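Local structure of ferric-chelate reductase (NAD(P)H) (Archaeoglobus fulgidus, 1I0R) at residues Y11-V16 and G26-T31. The protein uses NAD(P)H to reduce the ferric iron held in siderophores and other chelates to the ferrous form, and also reduces FMN and FAD. Numbering follows the deposited sequence.
Sequences YGLYIV and GQIANT
Y14-V16 and Q27-A29 pair antiparallel through four backbone hydrogen bonds, two in the hydrogen-bonded pair Y14-A29 and two in V16-Q27; the straightest runs from V16 N to Q27 O (2.8 Å, 171° at the hydrogen). Between them, the non-hydrogen-bonded pair I15-I28 brings its CA atoms to 4.5 Å. On the face with I15 and I28, two branched aliphatic chains meet crosswise, I15 CG1 against I28 CD1 at 3.9 Å, while the neighbouring L13 swings a methyl, CD1, back onto I28 CG2. Residues F75 and I76 of helix 73-78 cover this oily patch. The other face carries A29, whose lone methyl is small enough for V16 CG2 to lie 3.7 Å from it.

The two strands form the hairpin 14-20/23-37 of the six-stranded antiparallel barrel of the flavin reductase-like domain, and Q27-T31 belong to its FMN site. Q27 suits that site because its amide works twice: NE2 donates to I28 O from above the carbonyl plane, and OE1 accepts from N50, another FMN-binding residue.

Beyond the paired strands, N30 lays its amide almost parallel to the Y11 ring, the planes 18° apart and N30 ND2 3.5 Å from Y11 CG over one face, toward the rim. With N30 CG between its own backbone N and carbonyl carbon (chi1 70°), the amide lies over the ring, and T31 OG1, donating to N30 OD1, helps to hold it there. Y14 instead presents its ring edge, CE1, to N30 O. Both tyrosine side chains are long enough to carry their OH groups to the second subunit, where Y11 OH bonds Q34 N and Y14 OH bonds S10 N of that subunit.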
loop_
_atom_site.group_PDB
_atom_site.type_symbol
_atom_site.label_atom_id
_atom_site.label_comp_id
_atom_site.label_asym_id
_atom_site.label_seq_id
_atom_site.Cartn_x
_atom_site.Cartn_y
_atom_site.Cartn_z
ATOM N N TYR B 11 1.444 -3.761 4.517
ATOM C CA TYR B 11 1.190 -4.286 3.174
ATOM C C TYR B 11 0.417 -5.596 3.221
ATOM O O TYR B 11 0.328 -6.252 4.264
ATOM C CB TYR B 11 2.495 -4.633 2.441
ATOM C CG TYR B 11 3.545 -3.555 2.337
ATOM C CD1 TYR B 11 4.386 -3.262 3.412
ATOM C CD2 TYR B 11 3.691 -2.826 1.160
ATOM C CE1 TYR B 11 5.345 -2.257 3.320
ATOM C CE2 TYR B 11 4.640 -1.829 1.043
ATOM C CZ TYR B 11 5.464 -1.533 2.126
ATOM O OH TYR B 11 6.348 -0.492 2.082
ATOM N N GLY B 12 -0.136 -5.960 2.068
ATOM C CA GLY B 12 -0.795 -7.258 1.956
ATOM C C GLY B 12 0.237 -8.199 1.316
ATOM O O GLY B 12 1.416 -7.875 1.230
ATOM N N LEU B 13 -0.200 -9.401 0.923
ATOM C CA LEU B 13 0.686 -10.349 0.205
ATOM C C LEU B 13 -0.147 -10.850 -0.981
ATOM O O LEU B 13 -1.295 -11.266 -0.830
ATOM C CB LEU B 13 1.150 -11.518 1.086
ATOM C CG LEU B 13 2.449 -12.107 0.512
ATOM C CD1 LEU B 13 3.610 -11.079 0.639
ATOM C CD2 LEU B 13 2.802 -13.396 1.259
ATOM N N TYR B 14 0.457 -10.790 -2.164
ATOM C CA TYR B 14 -0.252 -11.085 -3.406
ATOM C C TYR B 14 0.589 -11.846 -4.397
ATOM O O TYR B 14 1.803 -11.942 -4.258
ATOM C CB TYR B 14 -0.617 -9.759 -4.109
ATOM C CG TYR B 14 -1.159 -8.658 -3.205
ATOM C CD1 TYR B 14 -0.307 -7.801 -2.508
ATOM C CD2 TYR B 14 -2.521 -8.523 -3.023
ATOM C CE1 TYR B 14 -0.823 -6.822 -1.634
ATOM C CE2 TYR B 14 -3.044 -7.562 -2.163
ATOM C CZ TYR B 14 -2.193 -6.719 -1.472
ATOM O OH TYR B 14 -2.769 -5.816 -0.591
ATOM N N ILE B 15 -0.101 -12.408 -5.387
ATOM C CA ILE B 15 0.579 -13.006 -6.512
ATOM C C ILE B 15 0.211 -12.037 -7.632
ATOM O O ILE B 15 -0.984 -11.719 -7.818
ATOM C CB ILE B 15 0.017 -14.375 -6.954
ATOM C CG1 ILE B 15 0.018 -15.393 -5.824
ATOM C CG2 ILE B 15 0.876 -14.879 -8.139
ATOM C CD1 ILE B 15 -0.535 -16.773 -6.288
ATOM N N VAL B 16 1.210 -11.536 -8.358
ATOM C CA VAL B 16 0.954 -10.643 -9.498
ATOM C C VAL B 16 1.287 -11.473 -10.745
ATOM O O VAL B 16 2.384 -12.041 -10.846
ATOM C CB VAL B 16 1.826 -9.357 -9.449
ATOM C CG1 VAL B 16 1.604 -8.506 -10.705
ATOM C CG2 VAL B 16 1.450 -8.529 -8.188
ATOM N N GLY B 26 4.443 -15.050 -13.074
ATOM C CA GLY B 26 3.822 -14.658 -11.815
ATOM C C GLY B 26 4.885 -14.499 -10.750
ATOM O O GLY B 26 5.908 -15.167 -10.792
ATOM N N GLN B 27 4.657 -13.593 -9.803
ATOM C CA GLN B 27 5.606 -13.390 -8.722
ATOM C C GLN B 27 4.856 -12.950 -7.472
ATOM O O GLN B 27 3.750 -12.414 -7.559
ATOM C CB GLN B 27 6.630 -12.302 -9.066
ATOM C CG GLN B 27 6.035 -10.907 -9.103
ATOM C CD GLN B 27 7.075 -9.790 -9.062
ATOM O OE1 GLN B 27 7.615 -9.386 -10.093
ATOM N NE2 GLN B 27 7.352 -9.276 -7.858
ATOM N N ILE B 28 5.435 -13.222 -6.313
ATOM C CA ILE B 28 4.826 -12.752 -5.068
ATOM C C ILE B 28 5.200 -11.280 -4.969
ATOM O O ILE B 28 6.293 -10.868 -5.364
ATOM C CB ILE B 28 5.411 -13.483 -3.835
ATOM C CG1 ILE B 28 4.933 -14.941 -3.811
ATOM C CG2 ILE B 28 4.967 -12.784 -2.545
ATOM C CD1 ILE B 28 3.412 -15.107 -3.842
ATOM N N ALA B 29 4.288 -10.469 -4.444
ATOM C CA ALA B 29 4.552 -9.045 -4.291
ATOM C C ALA B 29 3.808 -8.556 -3.061
ATOM O O ALA B 29 2.763 -9.104 -2.702
ATOM C CB ALA B 29 4.051 -8.274 -5.519
ATOM N N ASN B 30 4.332 -7.511 -2.417
ATOM C CA ASN B 30 3.588 -6.947 -1.291
ATOM C C ASN B 30 3.125 -5.525 -1.651
ATOM O O ASN B 30 2.236 -4.968 -0.994
ATOM C CB ASN B 30 4.438 -6.964 0.010
ATOM C CG ASN B 30 5.603 -5.985 -0.014
ATOM O OD1 ASN B 30 6.066 -5.565 -1.069
ATOM N ND2 ASN B 30 6.093 -5.627 1.175
ATOM N N THR B 31 3.638 -4.975 -2.752
ATOM C CA THR B 31 3.312 -3.591 -3.101
ATOM C C THR B 31 2.243 -3.462 -4.176
ATOM O O THR B 31 2.533 -3.273 -5.371
ATOM C CB THR B 31 4.610 -2.836 -3.477
ATOM O OG1 THR B 31 5.537 -2.952 -2.381
ATOM C CG2 THR B 31 4.343 -1.348 -3.711
#